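Long-range contacts in probable TonB-dependent siderophore receptor PirA (Acinetobacter baumannii, PDB 5FR8), which probably carries out the first step of iron uptake by binding iron-chelating siderophores at the outer membrane, and may bind ferric enterobactin: residues 220-225 with 706-711; 671-676 with 711-716; 213-218 with 228-233; 276-281 with 333-338. All coordinates share one frame; numbering follows the deposited sequence.

Interaction 1: residues 220-225 with 706-711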
loop_
_atom_site.group_PDB
_atom_site.type_symbol
_atom_site.label_atom_id
_atom_site.label_comp_id
_atom_site.label_asym_id
_atom_site.label_seq_id
_atom_site.Cartn_x
_atom_site.Cartn_y
_atom_site.Cartn_z
ATOM N N ASN A 220 -13.507 -21.959 -1.597
ATOM C CA ASN A 220 -14.658 -21.204 -1.071
ATOM C C ASN A 220 -16.018 -21.775 -1.421
ATOM O O ASN A 220 -17.009 -21.124 -1.189
ATOM C CB ASN A 220 -14.626 -19.779 -1.592
ATOM C CG ASN A 220 -13.530 -18.956 -0.955
ATOM O OD1 ASN A 220 -13.368 -18.950 0.253
ATOM N ND2 ASN A 220 -12.776 -18.251 -1.776
ATOM N N LYS A 221 -16.055 -22.984 -1.966
ATOM C CA LYS A 221 -17.283 -23.575 -2.500
ATOM C C LYS A 221 -18.299 -24.029 -1.419
ATOM O O LYS A 221 -19.519 -23.954 -1.622
ATOM C CB LYS A 221 -16.922 -24.765 -3.408
ATOM C CG LYS A 221 -18.015 -25.166 -4.386
ATOM C CD LYS A 221 -17.537 -26.292 -5.283
ATOM C CE LYS A 221 -18.450 -26.461 -6.479
ATOM N NZ LYS A 221 -17.841 -27.358 -7.497
ATOM N N SER A 222 -17.779 -24.483 -0.277
ATOM C CA SER A 222 -18.599 -25.092 0.770
ATOM C C SER A 222 -19.577 -24.121 1.375
ATOM O O SER A 222 -20.288 -24.494 2.283
ATOM C CB SER A 222 -17.726 -25.692 1.877
ATOM O OG SER A 222 -16.614 -24.852 2.158
ATOM N N ILE A 223 -19.625 -22.882 0.895
ATOM C CA ILE A 223 -20.657 -21.927 1.341
ATOM C C ILE A 223 -21.321 -21.260 0.151
ATOM O O ILE A 223 -21.773 -20.121 0.257
ATOM C CB ILE A 223 -20.089 -20.778 2.203
ATOM C CG1 ILE A 223 -19.066 -21.277 3.222
ATOM C CG2 ILE A 223 -21.210 -20.042 2.940
ATOM C CD1 ILE A 223 -18.178 -20.152 3.718
ATOM N N GLY A 224 -21.365 -21.957 -0.985
ATOM C CA GLY A 224 -22.090 -21.478 -2.170
ATOM C C GLY A 224 -21.397 -20.358 -2.920
ATOM O O GLY A 224 -22.036 -19.627 -3.674
ATOM N N SER A 225 -20.085 -20.221 -2.727
ATOM C CA SER A 225 -19.347 -19.052 -3.202
ATOM C C SER A 225 -18.430 -19.400 -4.375
ATOM O O SER A 225 -17.763 -20.450 -4.392
ATOM C CB SER A 225 -18.530 -18.405 -2.063
ATOM O OG SER A 225 -17.781 -17.273 -2.519
ATOM N N GLN A 706 -11.298 -19.939 10.826
ATOM C CA GLN A 706 -11.116 -19.855 9.393
ATOM C C GLN A 706 -12.332 -19.322 8.668
ATOM O O GLN A 706 -13.378 -19.959 8.642
ATOM C CB GLN A 706 -10.806 -21.221 8.807
ATOM C CG GLN A 706 -10.605 -21.135 7.309
ATOM C CD GLN A 706 -10.646 -22.462 6.632
ATOM O OE1 GLN A 706 -11.529 -23.290 6.928
ATOM N NE2 GLN A 706 -9.723 -22.683 5.690
ATOM N N ILE A 707 -12.178 -18.175 8.023
ATOM C CA ILE A 707 -13.275 -17.622 7.244
ATOM C C ILE A 707 -13.010 -17.741 5.742
ATOM O O ILE A 707 -11.909 -17.418 5.278
ATOM C CB ILE A 707 -13.525 -16.154 7.588
ATOM C CG1 ILE A 707 -13.640 -15.955 9.093
ATOM C CG2 ILE A 707 -14.798 -15.683 6.918
ATOM C CD1 ILE A 707 -13.283 -14.537 9.532
ATOM N N LEU A 708 -14.041 -18.169 5.006
ATOM C CA LEU A 708 -14.011 -18.292 3.545
ATOM C C LEU A 708 -14.679 -17.118 2.851
ATOM O O LEU A 708 -15.610 -16.523 3.371
ATOM C CB LEU A 708 -14.740 -19.545 3.110
ATOM C CG LEU A 708 -14.316 -20.831 3.814
ATOM C CD1 LEU A 708 -15.118 -21.997 3.284
ATOM C CD2 LEU A 708 -12.822 -21.065 3.630
ATOM N N ARG A 709 -14.172 -16.762 1.681
ATOM C CA ARG A 709 -14.638 -15.576 0.977
ATOM C C ARG A 709 -15.951 -15.850 0.276
ATOM O O ARG A 709 -16.065 -16.794 -0.512
ATOM C CB ARG A 709 -13.603 -15.103 -0.034
ATOM C CG ARG A 709 -13.993 -13.849 -0.795
ATOM C CD ARG A 709 -12.849 -13.488 -1.710
ATOM N NE ARG A 709 -13.138 -12.405 -2.648
ATOM C CZ ARG A 709 -12.603 -12.323 -3.863
ATOM N NH1 ARG A 709 -11.773 -13.282 -4.301
ATOM N NH2 ARG A 709 -12.908 -11.288 -4.641
ATOM N N ASP A 710 -16.929 -15.006 0.579
ATOM C CA ASP A 710 -18.291 -15.178 0.112
ATOM C C ASP A 710 -18.496 -14.244 -1.054
ATOM O O ASP A 710 -18.392 -13.033 -0.895
ATOM C CB ASP A 710 -19.242 -14.815 1.248
ATOM C CG ASP A 710 -20.668 -15.230 0.993
ATOM O OD1 ASP A 710 -21.041 -15.376 -0.182
ATOM O OD2 ASP A 710 -21.423 -15.395 1.987
ATOM N N SER A 711 -18.770 -14.812 -2.224
ATOM C CA SER A 711 -19.149 -14.013 -3.377
ATOM C C SER A 711 -20.527 -13.389 -3.227
ATOM O O SER A 711 -20.775 -12.310 -3.762
ATOM C CB SER A 711 -19.119 -14.850 -4.639
ATOM O OG SER A 711 -19.979 -15.957 -4.485
#
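The backbone of 220-225 approaches that of 706-711 at two places: the CA atoms of N220 and L708 lie 5.5 Å apart, and those of S225 and S711 5.0 Å. Between them the first segment makes a tight turn, closed by G224 N bonding to K221 O, and G224 takes the positive phi that glycine adopts easily. Neither segment is a regular strand, so polar side chains do the work of a sheet ladder. S225 does most of it. Its OG stands anti to its own N (chi1 179°), which swings the hydroxyl across to the other backbone. There it donates to R709 O at 2.7 Å, the donor tilted only 16° from the carbonyl plane, and accepts from S711 N. A small hydroxyl that gives and takes at once suits this place, since it satisfies a C=O and an N-H two residues apart. At the other end N220 OD1 accepts from R709 N at 2.7 Å, the N-H arriving well above the plane of the amide. N220 ND2 bonds to A227 O, so its amide ties both loops. The apolar part is small: I223 CD1 rests on L708 CB at 3.5 Å, and L708 CD1 also touches S222 OG. R709 sends its extended chain away, to D268 and to A228 O, while S711 OG is bonded to T226 N. The contact thus joins the long loop linking strands 201-212 and 232-247 to the loop between strands 693-700 and 724-731, two of the extracellular loops expected of a TonB-dependent receptor barrel.

Interaction 2: residues 671-676 with 711-716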
loop_
_atom_site.group_PDB
_atom_site.type_symbol
_atom_site.label_atom_id
_atom_site.label_comp_id
_atom_site.label_asym_id
_atom_site.label_seq_id
_atom_site.Cartn_x
_atom_site.Cartn_y
_atom_site.Cartn_z
ATOM N N LYS A 671 -27.138 -5.233 -0.575
ATOM C CA LYS A 671 -27.477 -6.093 0.564
ATOM C C LYS A 671 -26.371 -5.901 1.634
ATOM O O LYS A 671 -25.426 -6.699 1.766
ATOM C CB LYS A 671 -27.593 -7.545 0.053
ATOM C CG LYS A 671 -27.556 -8.680 1.073
ATOM C CD LYS A 671 -28.845 -9.509 1.093
ATOM C CE LYS A 671 -28.981 -10.292 2.396
ATOM N NZ LYS A 671 -30.062 -11.311 2.319
ATOM N N PRO A 672 -26.471 -4.798 2.391
ATOM C CA PRO A 672 -25.468 -4.496 3.401
ATOM C C PRO A 672 -25.404 -5.607 4.430
ATOM O O PRO A 672 -26.435 -6.128 4.802
ATOM C CB PRO A 672 -25.993 -3.203 4.023
ATOM C CG PRO A 672 -26.816 -2.585 2.946
ATOM C CD PRO A 672 -27.507 -3.755 2.337
ATOM N N SER A 673 -24.192 -5.974 4.838
ATOM C CA SER A 673 -23.958 -7.033 5.810
ATOM C C SER A 673 -22.668 -6.714 6.528
ATOM O O SER A 673 -21.911 -5.858 6.091
ATOM C CB SER A 673 -23.842 -8.401 5.143
ATOM O OG SER A 673 -23.006 -8.359 4.015
ATOM N N THR A 674 -22.406 -7.413 7.622
ATOM C CA THR A 674 -21.340 -7.023 8.516
ATOM C C THR A 674 -20.680 -8.254 9.077
ATOM O O THR A 674 -21.325 -9.050 9.686
ATOM C CB THR A 674 -21.942 -6.213 9.673
ATOM O OG1 THR A 674 -22.530 -5.019 9.148
ATOM C CG2 THR A 674 -20.892 -5.862 10.719
ATOM N N VAL A 675 -19.383 -8.405 8.906
ATOM C CA VAL A 675 -18.716 -9.564 9.470
ATOM C C VAL A 675 -18.680 -9.479 10.994
ATOM O O VAL A 675 -18.262 -8.472 11.539
ATOM C CB VAL A 675 -17.282 -9.655 8.969
ATOM C CG1 VAL A 675 -16.556 -10.786 9.668
ATOM C CG2 VAL A 675 -17.271 -9.847 7.458
ATOM N N LYS A 676 -19.105 -10.541 11.675
ATOM C CA LYS A 676 -19.115 -10.569 13.138
ATOM C C LYS A 676 -17.694 -10.624 13.664
ATOM O O LYS A 676 -16.809 -11.130 12.980
ATOM C CB LYS A 676 -19.977 -11.731 13.645
ATOM C CG LYS A 676 -21.439 -11.533 13.277
ATOM C CD LYS A 676 -22.413 -12.512 13.929
ATOM C CE LYS A 676 -23.829 -12.273 13.404
ATOM N NZ LYS A 676 -24.810 -13.241 13.948
ATOM N N SER A 711 -18.770 -14.812 -2.224
ATOM C CA SER A 711 -19.149 -14.013 -3.377
ATOM C C SER A 711 -20.527 -13.389 -3.227
ATOM O O SER A 711 -20.775 -12.310 -3.762
ATOM C CB SER A 711 -19.119 -14.850 -4.639
ATOM O OG SER A 711 -19.979 -15.957 -4.485
ATOM N N ASN A 712 -21.424 -14.048 -2.504
ATOM C CA ASN A 712 -22.764 -13.484 -2.270
ATOM C C ASN A 712 -22.871 -12.449 -1.125
ATOM O O ASN A 712 -23.956 -12.177 -0.646
ATOM C CB ASN A 712 -23.754 -14.606 -2.024
ATOM C CG ASN A 712 -23.820 -15.574 -3.177
ATOM O OD1 ASN A 712 -23.613 -16.782 -3.008
ATOM N ND2 ASN A 712 -24.110 -15.052 -4.366
ATOM N N SER A 713 -21.753 -11.879 -0.696
ATOM C CA SER A 713 -21.775 -10.871 0.351
ATOM C C SER A 713 -20.894 -9.720 -0.053
ATOM O O SER A 713 -20.042 -9.871 -0.917
ATOM C CB SER A 713 -21.239 -11.436 1.665
ATOM O OG SER A 713 -20.612 -10.409 2.426
ATOM N N ILE A 714 -21.081 -8.568 0.583
ATOM C CA ILE A 714 -20.176 -7.426 0.353
ATOM C C ILE A 714 -19.452 -7.050 1.657
ATOM O O ILE A 714 -18.730 -6.056 1.725
ATOM C CB ILE A 714 -20.916 -6.238 -0.266
ATOM C CG1 ILE A 714 -22.130 -5.873 0.563
ATOM C CG2 ILE A 714 -21.400 -6.594 -1.659
ATOM C CD1 ILE A 714 -22.832 -4.639 0.055
ATOM N N SER A 715 -19.608 -7.900 2.679
ATOM C CA SER A 715 -18.780 -7.811 3.879
ATOM C C SER A 715 -17.776 -8.958 3.968
ATOM O O SER A 715 -16.586 -8.730 4.086
ATOM C CB SER A 715 -19.643 -7.750 5.137
ATOM O OG SER A 715 -20.653 -8.731 5.118
ATOM N N GLN A 716 -18.238 -10.193 3.920
ATOM C CA GLN A 716 -17.300 -11.320 3.913
ATOM C C GLN A 716 -16.497 -11.420 2.596
ATOM O O GLN A 716 -16.794 -12.240 1.719
ATOM C CB GLN A 716 -18.040 -12.612 4.178
ATOM C CG GLN A 716 -17.104 -13.732 4.560
ATOM C CD GLN A 716 -17.839 -14.883 5.185
ATOM O OE1 GLN A 716 -18.720 -14.685 6.036
ATOM N NE2 GLN A 716 -17.513 -16.098 4.755
#
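V675 lays its CG2 methyl over the face of the flat peptide group joining S715 to Q716, 3.6 Å from S715 O and 3.7 Å from Q716 N. A second peptide is met by I714: its CD1 lies over the face of the K671-P672 link, while CG1 comes beside the oxygen, 3.6 Å from K671 O. Branched aliphatic residues suit both sites, because their short methyl-bearing branches can rest on the face of a peptide without needing a polar partner. The CG1 arm of I714 is fitted between its own N and carbonyl carbon (chi1 53°), the rotation that carries the branch to the K671 carbonyl. Between these two patches comes the polar join. S673 OG and S715 OG are hydrogen-bonded at 2.6 Å, and either could be the donor. Serine fits here because two short hydroxyls can meet while the backbones stay close, the CA atoms of T674 and S715 being 5.4 Å apart. The turn that presents S715 is an ST turn: S713 OG accepts from S715 N at 2.7 Å and also from Q716 N at 2.8 Å, so one hydroxyl grips two successive N-H groups and fixes the bend. This bend belongs to the loop leading to the last barrel strand, 724-731, and Q716 opens the predicted TonB C-terminal box. The partner segment enters strand 674-687, where backbone bonds of S673 with S649 and of V675 with Q647 attach it to the hairpin begun by strand 635-648. Q716 NE2 probably bonds to L708 O, though the modelled distance is too short to be trusted.

Interaction 3: residues 213-218 with 228-233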
loop_
_atom_site.group_PDB
_atom_site.type_symbol
_atom_site.label_atom_id
_atom_site.label_comp_id
_atom_site.label_asym_id
_atom_site.label_seq_id
_atom_site.Cartn_x
_atom_site.Cartn_y
_atom_site.Cartn_z
ATOM N N GLU A 213 2.274 -21.077 -2.612
ATOM C CA GLU A 213 1.380 -21.727 -3.566
ATOM C C GLU A 213 0.029 -21.043 -3.486
ATOM O O GLU A 213 -0.291 -20.412 -2.501
ATOM C CB GLU A 213 1.226 -23.219 -3.285
ATOM C CG GLU A 213 2.365 -24.144 -3.668
ATOM C CD GLU A 213 1.930 -25.628 -3.540
ATOM O OE1 GLU A 213 0.784 -25.893 -3.083
ATOM O OE2 GLU A 213 2.708 -26.556 -3.876
ATOM N N ALA A 214 -0.771 -21.165 -4.527
ATOM C CA ALA A 214 -2.096 -20.565 -4.532
ATOM C C ALA A 214 -3.016 -21.362 -3.658
ATOM O O ALA A 214 -2.728 -22.495 -3.295
ATOM C CB ALA A 214 -2.664 -20.529 -5.942
ATOM N N ASP A 215 -4.128 -20.736 -3.308
ATOM C CA ASP A 215 -5.245 -21.439 -2.727
ATOM C C ASP A 215 -5.981 -22.124 -3.872
ATOM O O ASP A 215 -5.988 -21.623 -5.010
ATOM C CB ASP A 215 -6.168 -20.466 -2.005
ATOM C CG ASP A 215 -5.531 -19.880 -0.767
ATOM O OD1 ASP A 215 -4.527 -20.464 -0.292
ATOM O OD2 ASP A 215 -6.052 -18.863 -0.252
ATOM N N ASP A 216 -6.588 -23.273 -3.572
ATOM C CA ASP A 216 -7.314 -24.010 -4.577
ATOM C C ASP A 216 -8.394 -23.174 -5.207
ATOM O O ASP A 216 -8.808 -22.126 -4.692
ATOM C CB ASP A 216 -7.915 -25.280 -3.991
ATOM C CG ASP A 216 -6.854 -26.270 -3.535
ATOM O OD1 ASP A 216 -5.644 -26.014 -3.750
ATOM O OD2 ASP A 216 -7.229 -27.307 -2.960
ATOM N N VAL A 217 -8.835 -23.627 -6.356
ATOM C CA VAL A 217 -9.881 -22.931 -7.035
ATOM C C VAL A 217 -11.139 -23.004 -6.187
ATOM O O VAL A 217 -11.866 -22.029 -6.071
ATOM C CB VAL A 217 -10.195 -23.574 -8.381
ATOM C CG1 VAL A 217 -10.898 -22.564 -9.282
ATOM C CG2 VAL A 217 -8.921 -24.104 -9.011
ATOM N N ASP A 218 -11.377 -24.173 -5.600
ATOM C CA ASP A 218 -12.671 -24.508 -5.017
ATOM C C ASP A 218 -12.714 -24.324 -3.490
ATOM O O ASP A 218 -13.648 -24.762 -2.835
ATOM C CB ASP A 218 -13.096 -25.934 -5.443
ATOM C CG ASP A 218 -12.148 -27.044 -4.937
ATOM O OD1 ASP A 218 -11.045 -26.727 -4.423
ATOM O OD2 ASP A 218 -12.529 -28.255 -5.060
ATOM N N ALA A 228 -12.647 -16.551 -5.763
ATOM C CA ALA A 228 -11.388 -17.245 -5.652
ATOM C C ALA A 228 -10.722 -16.991 -4.310
ATOM O O ALA A 228 -10.957 -15.965 -3.665
ATOM C CB ALA A 228 -10.471 -16.796 -6.763
ATOM N N GLY A 229 -9.865 -17.927 -3.915
ATOM C CA GLY A 229 -9.022 -17.767 -2.740
ATOM C C GLY A 229 -7.833 -16.894 -3.079
ATOM O O GLY A 229 -7.853 -16.133 -4.051
ATOM N N ARG A 230 -6.790 -16.994 -2.278
ATOM C CA ARG A 230 -5.645 -16.153 -2.474
ATOM C C ARG A 230 -4.842 -16.655 -3.650
ATOM O O ARG A 230 -4.637 -17.854 -3.771
ATOM C CB ARG A 230 -4.764 -16.173 -1.230
ATOM C CG ARG A 230 -5.414 -15.578 -0.000
ATOM C CD ARG A 230 -4.621 -15.932 1.238
ATOM N NE ARG A 230 -4.624 -17.369 1.484
ATOM C CZ ARG A 230 -3.874 -17.943 2.418
ATOM N NH1 ARG A 230 -3.069 -17.211 3.182
ATOM N NH2 ARG A 230 -3.921 -19.241 2.594
ATOM N N GLU A 231 -4.354 -15.739 -4.495
ATOM C CA GLU A 231 -3.482 -16.135 -5.615
ATOM C C GLU A 231 -2.069 -16.287 -5.104
ATOM O O GLU A 231 -1.648 -15.548 -4.195
ATOM C CB GLU A 231 -3.546 -15.141 -6.788
ATOM C CG GLU A 231 -2.725 -13.876 -6.638
ATOM C CD GLU A 231 -2.746 -12.997 -7.882
ATOM O OE1 GLU A 231 -3.323 -13.408 -8.907
ATOM O OE2 GLU A 231 -2.174 -11.875 -7.836
ATOM N N GLY A 232 -1.350 -17.257 -5.661
ATOM C CA GLY A 232 0.016 -17.525 -5.218
ATOM C C GLY A 232 1.001 -16.541 -5.821
ATOM O O GLY A 232 0.619 -15.752 -6.691
ATOM N N VAL A 233 2.259 -16.594 -5.367
ATOM C CA VAL A 233 3.333 -15.764 -5.926
ATOM C C VAL A 233 4.717 -16.436 -5.900
ATOM O O VAL A 233 5.167 -16.912 -4.855
ATOM C CB VAL A 233 3.500 -14.440 -5.170
ATOM C CG1 VAL A 233 4.177 -13.428 -6.075
ATOM C CG2 VAL A 233 2.171 -13.894 -4.712
#
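D215 OD2 is held by two donors of one residue: R230 NE at 2.7 Å and R230 N at 2.9 Å. The NE bond, part of a salt bridge, is nearly straight (170°), approaches the syn side of the carboxylate and lies in the guanidinium plane. The backbone N-H instead comes from above the carboxylate plane. R230 NH2 adds a weak bond to D215 OD1 at 3.2 Å, the carboxylate and guanidinium planes being 42° apart. The arginine chain is bent at CG-CD (chi3 -64°), folding back so that side chain and main chain of R230 close on the same oxygen. D215 OD1 also accepts from G183 N, so one short acidic side chain serves two loops. A second link runs from D215 N to R230 O at 3.0 Å. Together these bonds join the two stems of a long barrel loop, which run in roughly opposite directions after strand 201-212 and before strand 232-247, extending the strand pair beyond its regular ladder. Glycines, having no side chain, let the stems come close: the CA atoms of A214 and G232 are only 3.8 Å apart, with A214 CB 3.5 Å from G232 N, and G229 passes beside D215. E231 turns away from this contact, to a salt bridge with R121 and a bond with N263.

Interaction 4: residues 276-281 with 333-338; sequences EADAIL and EGKINN
D278 begins the contact, its OD1 taking K335 NZ in a salt bridge of 2.7 Å. The carboxylate stands anti to its own N (chi1 180°), which directs it at the lysine, and NZ arrives from above the carboxylate plane. The two side chains approach from opposite directions, and K335 bends about its CG-CD bond (chi3 127°) to bring its ammonium into place. The other oxygen stays within the segment: D278 OD2 accepts from L281 N at 3.1 Å through its anti lone pair, and weakly from I280 N. Aspartate suits the site because its two oxygens can divide the tasks, one crossing to K335 and one folding its own chain. The OD2 bond to the N-H three residues on makes an Asx motif just ahead of the short helix 281-284. This segment lies in the loop after strand 250-264, and the contact joins it to the loop between strands 308-323 and 343-361, both probably extracellular, as in TonB-dependent receptor barrels. Next comes I280, whose side chain lies against the second segment at I336; CG2 is 3.9 Å from I336 O and 4.4 Å from I336 CG2. L281 follows, its CD1 touching the aliphatic part of K335 at CG (3.9 Å) and I336 CB (4.1 Å), so the lysine offers methylenes to the leucine and its charge to D278. L281 itself is buried, with Y265 also against it, and I336 packs in turn on L324. In the second loop K335 bonds by its backbone to G327 and N337 to P325.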
loop_
_atom_site.group_PDB
_atom_site.type_symbol
_atom_site.label_atom_id
_atom_site.label_comp_id
_atom_site.label_asym_id
_atom_site.label_seq_id
_atom_site.Cartn_x
_atom_site.Cartn_y
_atom_site.Cartn_z
ATOM N N GLU A 276 -14.095 -22.754 -12.384
ATOM C CA GLU A 276 -13.996 -24.148 -12.875
ATOM C C GLU A 276 -14.924 -24.450 -14.047
ATOM O O GLU A 276 -14.597 -25.287 -14.886
ATOM C CB GLU A 276 -14.086 -25.205 -11.754
ATOM C CG GLU A 276 -15.308 -25.191 -10.855
ATOM C CD GLU A 276 -15.157 -26.136 -9.653
ATOM O OE1 GLU A 276 -14.051 -26.702 -9.468
ATOM O OE2 GLU A 276 -16.138 -26.322 -8.883
ATOM N N ALA A 277 -16.047 -23.744 -14.139
ATOM C CA ALA A 277 -16.981 -23.944 -15.247
ATOM C C ALA A 277 -16.950 -22.781 -16.249
ATOM O O ALA A 277 -17.930 -22.523 -16.935
ATOM C CB ALA A 277 -18.393 -24.162 -14.709
ATOM N N ASP A 278 -15.828 -22.078 -16.326
ATOM C CA ASP A 278 -15.633 -21.077 -17.371
ATOM C C ASP A 278 -14.658 -21.589 -18.421
ATOM O O ASP A 278 -13.491 -21.876 -18.110
ATOM C CB ASP A 278 -15.089 -19.769 -16.807
ATOM C CG ASP A 278 -14.880 -18.723 -17.890
ATOM O OD1 ASP A 278 -15.902 -18.204 -18.384
ATOM O OD2 ASP A 278 -13.715 -18.433 -18.261
ATOM N N ALA A 279 -15.138 -21.669 -19.661
ATOM C CA ALA A 279 -14.334 -22.153 -20.793
ATOM C C ALA A 279 -12.833 -21.842 -20.708
ATOM O O ALA A 279 -12.006 -22.739 -20.894
ATOM C CB ALA A 279 -14.891 -21.606 -22.097
ATOM N N ILE A 280 -12.484 -20.588 -20.427
ATOM C CA ILE A 280 -11.077 -20.163 -20.420
ATOM C C ILE A 280 -10.407 -20.295 -19.041
ATOM O O ILE A 280 -9.515 -21.111 -18.862
ATOM C CB ILE A 280 -10.924 -18.717 -20.965
ATOM C CG1 ILE A 280 -10.983 -18.725 -22.502
ATOM C CG2 ILE A 280 -9.610 -18.100 -20.534
ATOM C CD1 ILE A 280 -11.468 -17.430 -23.127
ATOM N N LEU A 281 -10.830 -19.498 -18.073
ATOM C CA LEU A 281 -10.219 -19.518 -16.740
ATOM C C LEU A 281 -9.818 -20.917 -16.272
ATOM O O LEU A 281 -8.742 -21.096 -15.697
ATOM C CB LEU A 281 -11.178 -18.910 -15.703
ATOM C CG LEU A 281 -11.110 -17.400 -15.498
ATOM C CD1 LEU A 281 -11.254 -16.651 -16.808
ATOM C CD2 LEU A 281 -12.196 -16.980 -14.534
ATOM N N GLU A 333 -16.643 -8.000 -17.541
ATOM C CA GLU A 333 -15.701 -7.023 -16.975
ATOM C C GLU A 333 -14.790 -7.681 -15.965
ATOM O O GLU A 333 -15.243 -8.378 -15.053
ATOM C CB GLU A 333 -16.439 -5.858 -16.302
ATOM C CG GLU A 333 -15.521 -4.804 -15.676
ATOM C CD GLU A 333 -16.308 -3.770 -14.872
ATOM O OE1 GLU A 333 -17.479 -4.015 -14.561
ATOM O OE2 GLU A 333 -15.789 -2.702 -14.558
ATOM N N GLY A 334 -13.503 -7.464 -16.129
ATOM C CA GLY A 334 -12.542 -7.858 -15.095
ATOM C C GLY A 334 -12.212 -9.329 -15.143
ATOM O O GLY A 334 -11.756 -9.887 -14.162
ATOM N N LYS A 335 -12.452 -9.954 -16.296
ATOM C CA LYS A 335 -12.277 -11.404 -16.447
ATOM C C LYS A 335 -11.356 -11.650 -17.653
ATOM O O LYS A 335 -11.330 -10.856 -18.594
ATOM C CB LYS A 335 -13.642 -12.043 -16.645
ATOM C CG LYS A 335 -13.676 -13.558 -16.615
ATOM C CD LYS A 335 -15.032 -14.055 -17.054
ATOM C CE LYS A 335 -14.911 -15.064 -18.161
ATOM N NZ LYS A 335 -16.252 -15.528 -18.621
ATOM N N ILE A 336 -10.600 -12.736 -17.635
ATOM C CA ILE A 336 -9.626 -12.978 -18.688
ATOM C C ILE A 336 -10.279 -13.486 -20.002
ATOM O O ILE A 336 -11.021 -14.468 -19.985
ATOM C CB ILE A 336 -8.534 -13.940 -18.178
ATOM C CG1 ILE A 336 -7.690 -13.242 -17.090
ATOM C CG2 ILE A 336 -7.653 -14.400 -19.319
ATOM C CD1 ILE A 336 -6.715 -14.164 -16.368
ATOM N N ASN A 337 -9.993 -12.787 -21.116
ATOM C CA ASN A 337 -10.549 -13.067 -22.462
ATOM C C ASN A 337 -9.875 -14.196 -23.158
ATOM O O ASN A 337 -10.430 -14.768 -24.082
ATOM C CB ASN A 337 -10.277 -11.894 -23.410
ATOM C CG ASN A 337 -11.365 -10.851 -23.403
ATOM O OD1 ASN A 337 -12.543 -11.142 -23.170
ATOM N ND2 ASN A 337 -10.974 -9.610 -23.666
ATOM N N ASN A 338 -8.633 -14.472 -22.778
ATOM C CA ASN A 338 -7.725 -15.171 -23.677
ATOM C C ASN A 338 -6.582 -15.918 -22.983
ATOM O O ASN A 338 -6.007 -15.440 -22.008
ATOM C CB ASN A 338 -7.141 -14.158 -24.659
ATOM C CG ASN A 338 -6.468 -14.816 -25.832
ATOM O OD1 ASN A 338 -6.112 -15.989 -25.781
ATOM N ND2 ASN A 338 -6.289 -14.063 -26.900
#

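Overall arrangement
All four contacts lie in the loops of the beta-barrel, on the side that the long loops of TonB-dependent receptors are expected to present to the cell exterior. Interaction 1 touches all three others, its centre about 11 Å from that of interaction 2 and 13 Å from that of interaction 3; it shares S711 with the former and meets the latter where R709 reaches A228. Interaction 4, centred about 20 Å from interaction 1, is probably tied to it by a salt bridge between K221 and E276, modelled too short to be certain. Along the chain, interactions 1 and 2 cross, as do 1 and 3, whereas 4 is nested within 1. The loop before the last strand, 724-731, is thereby joined to an early loop, between strands 201-212 and 232-247.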